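Local coordinates for pathogenicity island protein (Staphylococcus aureus subsp. aureus, PDB 3HL6) that is of unknown function but is encoded on a staphylococcal pathogenicity island and forms a two-chain assembly in the crystal, at residues E11-G15 / S82-Y87. Sequence-based numbering, arbitrary orientation.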
ATOM      1  N   GLU B  11      -4.708   1.082   9.188  1.00 46.01           N
ATOM      2  CA  GLU B  11      -4.328   2.312   9.808  1.00 45.75           C
ATOM      3  C   GLU B  11      -4.501   3.511   8.876  1.00 45.56           C
ATOM      4  O   GLU B  11      -4.686   4.639   9.340  1.00 45.58           O
ATOM      5  CB  GLU B  11      -2.892   2.182  10.283  1.00 45.88           C
ATOM      6  CG  GLU B  11      -2.315   3.452  10.809  1.00 48.16           C
ATOM      7  CD  GLU B  11      -0.948   3.241  11.467  1.00 51.57           C
ATOM      8  OE1 GLU B  11      -0.532   2.061  11.662  1.00 48.88           O
ATOM      9  OE2 GLU B  11      -0.307   4.278  11.793  1.00 53.43           O
ATOM     10  N   THR B  12      -4.436   3.294   7.555  1.00 45.14           N
ATOM     11  CA  THR B  12      -4.680   4.405   6.614  1.00 44.35           C
ATOM     12  C   THR B  12      -5.926   4.175   5.780  1.00 43.18           C
ATOM     13  O   THR B  12      -6.226   3.045   5.395  1.00 43.59           O
ATOM     14  CB  THR B  12      -3.484   4.673   5.630  1.00 44.41           C
ATOM     15  OG1 THR B  12      -3.407   3.619   4.655  1.00 44.62           O
ATOM     16  CG2 THR B  12      -2.171   4.807   6.369  1.00 44.48           C
ATOM     17  N   ARG B  13      -6.625   5.259   5.477  1.00 42.09           N
ATOM     18  CA  ARG B  13      -7.697   5.218   4.497  1.00 41.29           C
ATOM     19  C   ARG B  13      -7.184   4.788   3.130  1.00 40.64           C
ATOM     20  O   ARG B  13      -7.899   4.097   2.390  1.00 40.39           O
ATOM     21  CB  ARG B  13      -8.358   6.581   4.366  1.00 41.63           C
ATOM     22  CG  ARG B  13      -9.520   6.862   5.335  1.00 41.16           C
ATOM     23  CD  ARG B  13      -9.790   8.368   5.292  1.00 43.42           C
ATOM     24  NE  ARG B  13      -8.901   9.005   6.253  1.00 47.44           N
ATOM     25  CZ  ARG B  13      -8.170  10.079   6.024  1.00 49.49           C
ATOM     26  NH1 ARG B  13      -7.382  10.560   6.981  1.00 52.01           N
ATOM     27  NH2 ARG B  13      -8.234  10.687   4.859  1.00 53.33           N
ATOM     28  N   ALA B  14      -5.960   5.214   2.788  1.00 39.27           N
ATOM     29  CA  ALA B  14      -5.361   4.871   1.491  1.00 37.72           C
ATOM     30  C   ALA B  14      -5.344   3.367   1.345  1.00 37.03           C
ATOM     31  O   ALA B  14      -5.772   2.859   0.327  1.00 36.92           O
ATOM     32  CB  ALA B  14      -3.949   5.480   1.321  1.00 36.86           C
ATOM     33  N   GLY B  15      -4.919   2.656   2.392  1.00 37.03           N
ATOM     34  CA  GLY B  15      -5.001   1.191   2.423  1.00 36.87           C
ATOM     35  C   GLY B  15      -6.380   0.530   2.260  1.00 37.60           C
ATOM     36  O   GLY B  15      -6.512  -0.436   1.516  1.00 37.45           O
ATOM     37  N   SER B  82       0.751   7.359  -0.608  1.00 44.21           N
ATOM     38  CA  SER B  82       0.174   7.892   0.612  1.00 43.08           C
ATOM     39  C   SER B  82       0.276   6.913   1.762  1.00 43.09           C
ATOM     40  O   SER B  82       0.201   7.306   2.938  1.00 43.11           O
ATOM     41  CB  SER B  82      -1.272   8.287   0.398  1.00 43.31           C
ATOM     42  OG  SER B  82      -1.362   9.403  -0.481  1.00 44.90           O
ATOM     43  N   ILE B  83       0.436   5.634   1.455  1.00 42.48           N
ATOM     44  CA  ILE B  83       0.535   4.673   2.553  1.00 42.25           C
ATOM     45  C   ILE B  83       1.923   4.763   3.174  1.00 42.95           C
ATOM     46  O   ILE B  83       2.075   4.996   4.377  1.00 43.30           O
ATOM     47  CB  ILE B  83       0.242   3.222   2.114  1.00 42.08           C
ATOM     48  CG1 ILE B  83      -1.193   3.062   1.607  1.00 38.95           C
ATOM     49  CG2 ILE B  83       0.457   2.274   3.273  1.00 41.81           C
ATOM     50  CD1 ILE B  83      -1.618   1.641   1.573  1.00 35.02           C
ATOM     51  N   GLU B  84       2.940   4.624   2.336  1.00 43.26           N
ATOM     52  CA  GLU B  84       4.311   4.906   2.743  1.00 43.40           C
ATOM     53  C   GLU B  84       4.477   6.334   3.295  1.00 43.04           C
ATOM     54  O   GLU B  84       5.080   6.557   4.345  1.00 42.71           O
ATOM     55  CB  GLU B  84       5.258   4.611   1.564  1.00 43.96           C
ATOM     56  CG  GLU B  84       5.050   3.174   0.999  1.00 44.30           C
ATOM     57  CD  GLU B  84       6.312   2.585   0.349  1.00 45.46           C
ATOM     58  OE1 GLU B  84       7.141   3.377  -0.140  1.00 42.58           O
ATOM     59  OE2 GLU B  84       6.479   1.333   0.341  1.00 44.58           O
ATOM     60  N   GLY B  85       3.913   7.304   2.607  1.00 43.19           N
ATOM     61  CA  GLY B  85       4.111   8.676   3.003  1.00 44.13           C
ATOM     62  C   GLY B  85       3.541   8.949   4.378  1.00 45.34           C
ATOM     63  O   GLY B  85       4.071   9.764   5.132  1.00 45.44           O
ATOM     64  N   HIS B  86       2.455   8.265   4.707  1.00 46.59           N
ATOM     65  CA  HIS B  86       1.787   8.470   5.988  1.00 47.56           C
ATOM     66  C   HIS B  86       2.718   8.118   7.137  1.00 47.93           C
ATOM     67  O   HIS B  86       2.564   8.644   8.237  1.00 48.18           O
ATOM     68  CB  HIS B  86       0.501   7.627   6.063  1.00 47.44           C
ATOM     69  CG  HIS B  86       0.039   7.350   7.455  1.00 47.71           C
ATOM     70  ND1 HIS B  86      -0.956   8.091   8.073  1.00 49.46           N
ATOM     71  CD2 HIS B  86       0.432   6.421   8.356  1.00 46.66           C
ATOM     72  CE1 HIS B  86      -1.157   7.626   9.292  1.00 45.57           C
ATOM     73  NE2 HIS B  86      -0.327   6.615   9.490  1.00 47.36           N
ATOM     74  N   TYR B  87       3.670   7.217   6.890  1.00 48.37           N
ATOM     75  CA  TYR B  87       4.587   6.763   7.945  1.00 48.73           C
ATOM     76  C   TYR B  87       5.882   7.548   7.929  1.00 49.32           C
ATOM     77  O   TYR B  87       6.428   7.866   8.964  1.00 49.56           O
ATOM     78  CB  TYR B  87       4.876   5.251   7.851  1.00 48.23           C
ATOM     79  CG  TYR B  87       3.682   4.402   8.222  1.00 48.84           C
ATOM     80  CD1 TYR B  87       3.289   4.256   9.575  1.00 48.45           C
ATOM     81  CD2 TYR B  87       2.914   3.773   7.231  1.00 47.48           C
ATOM     82  CE1 TYR B  87       2.172   3.506   9.921  1.00 46.42           C
ATOM     83  CE2 TYR B  87       1.796   3.011   7.562  1.00 47.09           C
ATOM     84  CZ  TYR B  87       1.426   2.887   8.911  1.00 47.32           C
ATOM     85  OH  TYR B  87       0.328   2.139   9.240  1.00 43.23           O
TER
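Ala-14 and Ile-83 mark the closest backbone approach, their CA atoms 6.0 Å apart, where the first turn of helix 13-30 and the two-residue lead into it come up against the last turns of helix 77-88. At this point Ala-14 CB packs against Ile-83 CG1 at 3.7 Å, with Ser-82 CB beside it, while Ile-83 CD1 reaches the backbone of Gly-15 and Ile-83 CG1 lies across from Thr-12 OG1. The OG of Ser-82 turns to another partner, the carbonyl of Gln-161.

Thr-12 is the N-cap of helix 13-30. Its OG1 sits between the backbone N and the carbonyl carbon (chi1 72°) and accepts the Gly-15 N-H at 2.9 Å in a nearly straight bond; this rotamer sends the methyl group to the other helix. There Thr-12 CG2 lies over one face of the His-86 imidazole, a CH-pi contact 3.7 Å from the ring centroid and displaced toward the rim. One side chain thus both caps its own helix and packs on its neighbour. In the dimer, Glu-84 OE2 bonds to Thr-12 OG1 of the second subunit, Thr-12 N makes a weak bond to Glu-84 OE2 of that subunit, and Ile-83 and Tyr-87 pack on their counterparts there, so this helix start belongs to the subunit interface.

Glu-11, just ahead of the cap, extends its carboxylate to the edge of the same imidazole. His-86 NE2 donates to Glu-11 OE2 over a long 3.3 Å, almost within its own ring plane but meeting the oxygen from above the carboxylate plane; the two planes are nearly perpendicular. His-86 ND1 bonds to Gly-165 O, so both ring nitrogens have partners, which helps fix the ring's rotation. Glu-11 OE1 accepts from Tyr-87 OH, although the hydroxyl's exact position is doubtful.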